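Aldose 1-epimerase (Caenorhabditis elegans, PDB 1LUR) probably catalyses the interconversion of the alpha and beta anomers of aldose sugars. Local coordinates at residues 189-194 with 255-260; 241-246 with 269-274. One frame throughout, in Å; residues are numbered along the deposited sequence.

Contact 1: residues 189-194 with 255-260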
loop_
_atom_site.group_PDB
_atom_site.type_symbol
_atom_site.label_atom_id
_atom_site.label_comp_id
_atom_site.label_asym_id
_atom_site.label_seq_id
_atom_site.Cartn_x
_atom_site.Cartn_y
_atom_site.Cartn_z
ATOM N N GLU A 189 9.073 -3.810 13.692
ATOM C CA GLU A 189 9.592 -5.166 13.778
ATOM C C GLU A 189 8.994 -5.969 12.633
ATOM O O GLU A 189 7.773 -6.022 12.470
ATOM C CB GLU A 189 9.222 -5.800 15.122
ATOM C CG GLU A 189 9.683 -7.237 15.270
ATOM C CD GLU A 189 9.861 -7.641 16.721
ATOM O OE1 GLU A 189 10.786 -7.111 17.376
ATOM O OE2 GLU A 189 9.081 -8.483 17.208
HETATM N N MSE A 190 9.857 -6.592 11.837
HETATM C CA MSE A 190 9.403 -7.387 10.703
HETATM C C MSE A 190 10.072 -8.737 10.559
HETATM O O MSE A 190 11.264 -8.892 10.822
HETATM C CB MSE A 190 9.635 -6.620 9.402
HETATM C CG MSE A 190 8.410 -5.979 8.802
HETATM SE SE MSE A 190 8.695 -5.694 6.904
HETATM C CE MSE A 190 8.037 -7.386 6.243
ATOM N N GLU A 191 9.295 -9.718 10.122
ATOM C CA GLU A 191 9.816 -11.055 9.927
ATOM C C GLU A 191 10.316 -11.070 8.482
ATOM O O GLU A 191 9.695 -11.670 7.603
ATOM C CB GLU A 191 8.711 -12.093 10.111
ATOM C CG GLU A 191 7.978 -12.001 11.440
ATOM C CD GLU A 191 8.921 -11.984 12.624
ATOM O OE1 GLU A 191 9.845 -12.826 12.657
ATOM O OE2 GLU A 191 8.735 -11.132 13.523
ATOM N N ALA A 192 11.427 -10.384 8.238
ATOM C CA ALA A 192 12.006 -10.318 6.899
ATOM C C ALA A 192 13.515 -10.549 6.918
ATOM O O ALA A 192 14.257 -9.764 7.497
ATOM C CB ALA A 192 11.697 -8.964 6.276
ATOM N N ASP A 193 13.960 -11.621 6.274
ATOM C CA ASP A 193 15.389 -11.940 6.227
ATOM C C ASP A 193 16.078 -11.334 5.011
ATOM O O ASP A 193 17.302 -11.169 4.998
ATOM C CB ASP A 193 15.604 -13.451 6.199
ATOM C CG ASP A 193 15.137 -14.128 7.463
ATOM O OD1 ASP A 193 15.335 -13.546 8.548
ATOM O OD2 ASP A 193 14.583 -15.245 7.373
ATOM N N GLU A 194 15.287 -11.007 3.992
ATOM C CA GLU A 194 15.815 -10.425 2.762
ATOM C C GLU A 194 15.051 -9.203 2.273
ATOM O O GLU A 194 13.916 -8.948 2.693
ATOM C CB GLU A 194 15.790 -11.473 1.654
ATOM C CG GLU A 194 16.874 -12.508 1.730
ATOM C CD GLU A 194 16.689 -13.591 0.695
ATOM O OE1 GLU A 194 17.705 -14.094 0.177
ATOM O OE2 GLU A 194 15.525 -13.945 0.402
ATOM N N TYR A 255 3.463 -10.546 10.576
ATOM C CA TYR A 255 4.731 -10.385 9.871
ATOM C C TYR A 255 5.340 -9.021 10.127
ATOM O O TYR A 255 6.539 -8.819 9.932
ATOM C CB TYR A 255 4.531 -10.563 8.371
ATOM C CG TYR A 255 3.993 -11.913 7.993
ATOM C CD1 TYR A 255 4.566 -13.079 8.503
ATOM C CD2 TYR A 255 2.919 -12.034 7.113
ATOM C CE1 TYR A 255 4.083 -14.332 8.148
ATOM C CE2 TYR A 255 2.430 -13.282 6.752
ATOM C CZ TYR A 255 3.016 -14.427 7.273
ATOM O OH TYR A 255 2.528 -15.666 6.919
ATOM N N LEU A 256 4.506 -8.084 10.561
ATOM C CA LEU A 256 4.961 -6.734 10.841
ATOM C C LEU A 256 4.215 -6.108 12.011
ATOM O O LEU A 256 2.999 -6.255 12.138
ATOM C CB LEU A 256 4.797 -5.863 9.592
ATOM C CG LEU A 256 5.042 -4.356 9.717
ATOM C CD1 LEU A 256 5.342 -3.776 8.343
ATOM C CD2 LEU A 256 3.824 -3.673 10.322
ATOM N N ARG A 257 4.964 -5.409 12.858
ATOM C CA ARG A 257 4.419 -4.734 14.033
ATOM C C ARG A 257 5.003 -3.324 14.008
ATOM O O ARG A 257 6.222 -3.150 13.979
ATOM C CB ARG A 257 4.840 -5.473 15.306
ATOM C CG ARG A 257 4.544 -6.972 15.259
ATOM C CD ARG A 257 5.224 -7.727 16.397
ATOM N NE ARG A 257 5.186 -9.179 16.206
ATOM C CZ ARG A 257 5.814 -9.826 15.225
ATOM N NH1 ARG A 257 6.538 -9.156 14.336
ATOM N NH2 ARG A 257 5.720 -11.148 15.131
ATOM N N PHE A 258 4.127 -2.327 14.009
ATOM C CA PHE A 258 4.520 -0.921 13.978
ATOM C C PHE A 258 3.829 -0.247 15.162
ATOM O O PHE A 258 2.611 -0.346 15.312
ATOM C CB PHE A 258 4.048 -0.317 12.648
ATOM C CG PHE A 258 4.530 1.084 12.384
ATOM C CD1 PHE A 258 5.877 1.416 12.518
ATOM C CD2 PHE A 258 3.644 2.058 11.936
ATOM C CE1 PHE A 258 6.328 2.700 12.204
ATOM C CE2 PHE A 258 4.084 3.342 11.620
ATOM C CZ PHE A 258 5.433 3.664 11.754
ATOM N N TRP A 259 4.592 0.436 16.009
ATOM C CA TRP A 259 3.981 1.092 17.159
ATOM C C TRP A 259 4.706 2.336 17.650
ATOM O O TRP A 259 5.843 2.612 17.258
ATOM C CB TRP A 259 3.848 0.083 18.308
ATOM C CG TRP A 259 5.158 -0.325 18.927
ATOM C CD1 TRP A 259 5.790 0.276 19.982
ATOM C CD2 TRP A 259 6.001 -1.410 18.522
ATOM N NE1 TRP A 259 6.971 -0.371 20.259
ATOM C CE2 TRP A 259 7.125 -1.409 19.378
ATOM C CE3 TRP A 259 5.917 -2.383 17.517
ATOM C CZ2 TRP A 259 8.159 -2.346 19.260
ATOM C CZ3 TRP A 259 6.947 -3.316 17.402
ATOM C CH2 TRP A 259 8.052 -3.289 18.270
ATOM N N SER A 260 4.025 3.075 18.519
ATOM C CA SER A 260 4.551 4.303 19.105
ATOM C C SER A 260 4.395 4.270 20.625
ATOM O O SER A 260 3.273 4.231 21.134
ATOM C CB SER A 260 3.792 5.508 18.546
ATOM O OG SER A 260 3.943 6.639 19.387
#

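Contact 2: residues 241-246 with 269-274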
loop_
_atom_site.group_PDB
_atom_site.type_symbol
_atom_site.label_atom_id
_atom_site.label_comp_id
_atom_site.label_asym_id
_atom_site.label_seq_id
_atom_site.Cartn_x
_atom_site.Cartn_y
_atom_site.Cartn_z
ATOM N N LEU A 241 10.529 -5.512 1.405
ATOM C CA LEU A 241 11.067 -6.378 2.449
ATOM C C LEU A 241 10.367 -7.722 2.269
ATOM O O LEU A 241 9.151 -7.830 2.449
ATOM C CB LEU A 241 10.797 -5.787 3.840
ATOM C CG LEU A 241 11.863 -4.824 4.393
ATOM C CD1 LEU A 241 13.103 -5.611 4.773
ATOM C CD2 LEU A 241 12.210 -3.751 3.368
ATOM N N VAL A 242 11.134 -8.743 1.889
ATOM C CA VAL A 242 10.585 -10.075 1.673
ATOM C C VAL A 242 10.206 -10.771 2.971
ATOM O O VAL A 242 11.051 -11.015 3.832
ATOM C CB VAL A 242 11.573 -10.968 0.891
ATOM C CG1 VAL A 242 10.917 -12.311 0.555
ATOM C CG2 VAL A 242 12.003 -10.263 -0.379
ATOM N N ILE A 243 8.922 -11.095 3.088
ATOM C CA ILE A 243 8.389 -11.761 4.265
ATOM C C ILE A 243 8.869 -13.198 4.422
ATOM O O ILE A 243 8.757 -14.009 3.501
ATOM C CB ILE A 243 6.849 -11.788 4.233
ATOM C CG1 ILE A 243 6.298 -10.361 4.224
ATOM C CG2 ILE A 243 6.321 -12.577 5.428
ATOM C CD1 ILE A 243 4.778 -10.293 4.096
ATOM N N THR A 244 9.403 -13.509 5.597
ATOM C CA THR A 244 9.885 -14.855 5.865
ATOM C C THR A 244 8.653 -15.688 6.201
ATOM O O THR A 244 8.067 -15.535 7.273
ATOM C CB THR A 244 10.834 -14.899 7.079
ATOM O OG1 THR A 244 11.923 -13.991 6.876
ATOM C CG2 THR A 244 11.381 -16.308 7.266
ATOM N N LYS A 245 8.246 -16.558 5.287
ATOM C CA LYS A 245 7.078 -17.386 5.541
ATOM C C LYS A 245 7.469 -18.848 5.705
ATOM O O LYS A 245 8.279 -19.382 4.941
ATOM C CB LYS A 245 6.050 -17.229 4.412
ATOM C CG LYS A 245 5.427 -15.838 4.348
ATOM C CD LYS A 245 4.264 -15.763 3.362
ATOM C CE LYS A 245 3.662 -14.360 3.344
ATOM N NZ LYS A 245 2.473 -14.254 2.447
ATOM N N LYS A 246 6.898 -19.486 6.722
ATOM C CA LYS A 246 7.179 -20.886 6.997
ATOM C C LYS A 246 6.470 -21.778 5.993
ATOM O O LYS A 246 5.960 -21.309 4.972
ATOM C CB LYS A 246 6.735 -21.248 8.419
ATOM C CG LYS A 246 7.710 -20.823 9.509
ATOM C CD LYS A 246 7.981 -19.326 9.484
ATOM C CE LYS A 246 9.102 -18.954 10.446
ATOM N NZ LYS A 246 9.458 -17.509 10.370
ATOM N N ILE A 269 0.423 -6.459 11.171
ATOM C CA ILE A 269 -0.080 -6.859 9.864
ATOM C C ILE A 269 0.237 -8.290 9.457
ATOM O O ILE A 269 1.289 -8.835 9.783
ATOM C CB ILE A 269 0.491 -5.929 8.756
ATOM C CG1 ILE A 269 -0.032 -4.508 8.948
ATOM C CG2 ILE A 269 0.136 -6.469 7.373
ATOM C CD1 ILE A 269 0.581 -3.501 7.983
ATOM N N THR A 270 -0.702 -8.894 8.744
ATOM C CA THR A 270 -0.559 -10.249 8.250
ATOM C C THR A 270 -1.124 -10.102 6.840
ATOM O O THR A 270 -2.133 -9.425 6.633
ATOM C CB THR A 270 -1.368 -11.278 9.067
ATOM O OG1 THR A 270 -1.013 -12.595 8.632
ATOM C CG2 THR A 270 -2.860 -11.085 8.884
ATOM N N THR A 271 -0.459 -10.694 5.862
ATOM C CA THR A 271 -0.931 -10.586 4.491
ATOM C C THR A 271 -0.581 -11.803 3.668
ATOM O O THR A 271 0.334 -12.556 4.003
ATOM C CB THR A 271 -0.331 -9.333 3.805
ATOM O OG1 THR A 271 -0.709 -9.312 2.421
ATOM C CG2 THR A 271 1.194 -9.345 3.904
ATOM N N SER A 272 -1.326 -11.991 2.587
ATOM C CA SER A 272 -1.113 -13.111 1.690
ATOM C C SER A 272 0.017 -12.743 0.740
ATOM O O SER A 272 0.643 -13.621 0.139
ATOM C CB SER A 272 -2.388 -13.398 0.902
ATOM O OG SER A 272 -2.850 -12.224 0.244
ATOM N N TYR A 273 0.268 -11.442 0.601
ATOM C CA TYR A 273 1.330 -10.968 -0.282
ATOM C C TYR A 273 2.685 -11.437 0.246
ATOM O O TYR A 273 2.872 -11.592 1.456
ATOM C CB TYR A 273 1.318 -9.435 -0.391
ATOM C CG TYR A 273 0.203 -8.870 -1.264
ATOM C CD1 TYR A 273 -0.919 -8.270 -0.697
ATOM C CD2 TYR A 273 0.269 -8.951 -2.655
ATOM C CE1 TYR A 273 -1.956 -7.767 -1.490
ATOM C CE2 TYR A 273 -0.763 -8.448 -3.463
ATOM C CZ TYR A 273 -1.871 -7.861 -2.870
ATOM O OH TYR A 273 -2.896 -7.377 -3.646
ATOM N N PRO A 274 3.653 -11.662 -0.660
ATOM C CA PRO A 274 4.994 -12.123 -0.305
ATOM C C PRO A 274 5.938 -11.043 0.212
ATOM O O PRO A 274 6.942 -11.354 0.853
ATOM C CB PRO A 274 5.482 -12.754 -1.601
ATOM C CG PRO A 274 4.928 -11.804 -2.622
ATOM C CD PRO A 274 3.505 -11.578 -2.126
HETATM O O HOH W 1 7.713 -13.743 1.025
#

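Contact 1: residues 189-194 with 255-260
An antiparallel pairing of strands 187-192 and 256-259 places Glu189 opposite Arg257 as a hydrogen-bonded pair. Glu189 N donates to Arg257 O at 2.9 Å, and Arg257 N returns the bond to Glu189 O, also 2.9 Å. Two residues on, Glu191 N donates to Tyr255 O at 2.9 Å, just where strand 187-192 kinks: Glu191 is the centre of an inverse gamma turn, closed by a weak bond from Ala192 N to Met190 O. On the partner strand, Tyr255 and Leu256 form a classic beta bulge opposite Ile269.

The face with Glu189 and Arg257 is the charged one. Arg257 sets CG anti to its carbonyl carbon (chi1 -51°) and then runs extended to NE, which carries the guanidinium back alongside the strand to two carboxylates. Its NH1 reaches Glu191 OE2 at 3.1 Å, a salt bridge with a weak hydrogen bond in it, the carboxylate and guanidinium planes 82° apart. Glu189 OE2 instead sits over one guanidinium face, 3.9 Å from NH1, a long pairing of charges to which no N-H points. A leucine in place of Arg257 would remove the charge the two carboxylates share and would probably leave them repelling one another. Beside them, the edge of the Trp259 ring brings CZ3 within 4.1 Å of Glu189 CB.

This is part of the larger sheet of the mutarotase beta-sandwich, and the face carrying Met190 and Leu256, a non-hydrogen-bonded pair, is its buried side. There Met190 CG, in a residue present as selenomethionine, rests 3.7 Å from Leu256 CB, and its SE lies 4.1 Å from Leu256 CD1. Leu278 of strand 275-279 touches both residues.

Contact 2: residues 241-246 with 269-274
Ile243 lays its CD1 methyl against Thr271 CG2 at 3.7 Å, and the same methyl lies 3.5 Å from Tyr273 O. CG1 set anti to the carbonyl carbon and the chain extended beyond it (chi2 176°) give CD1 that reach. Closer to the backbone, Pro274 O is 3.4 Å from Ile243 CB. That carbonyl also accepts the Ile243 backbone N at 3.0 Å. A water donates to Ile243 O at 2.7 Å; it lies near Pro274 O too, but so close that this second bond is doubtful.

Residues 272-274 form the link by which the chain leaves strand 265-271 of one sheet of the sandwich and enters strand 275-279 of the other. An ST turn starts it, Tyr273 N donating to Thr271 OG1, which also bonds to Glu330 O.

Lys245 reaches this corner with its chain extended from CG to the amine. NZ donates to Thr271 O at 3.1 Å, and to Tyr273 O at 2.9 Å from above the carbonyl plane, 64° out of it; Ser272 O is 3.0 Å from NZ.

Overall arrangement
The two contacts have centres about 10 Å apart and lie on the same side of the chain's centre. Contact 1 lies within one sheet of the sandwich, which holds strands 256-259 and 265-271; contact 2 ties that sheet to the other, which holds 238-243 and 275-279. Strands 256-259 and 265-271 are neighbours, and Leu256 O is 2.8 Å from Ile269 N, probably a hydrogen bond. The other two segments also meet: Glu191 O lies 2.7 Å from Thr244 N, again probably bonded. Between the sheets, Tyr255 CG packs 3.5 Å from Ile243 CG2. Along the chain the four segments alternate, 241-246 falling between the halves of contact 1, so the two contacts cross in sequence.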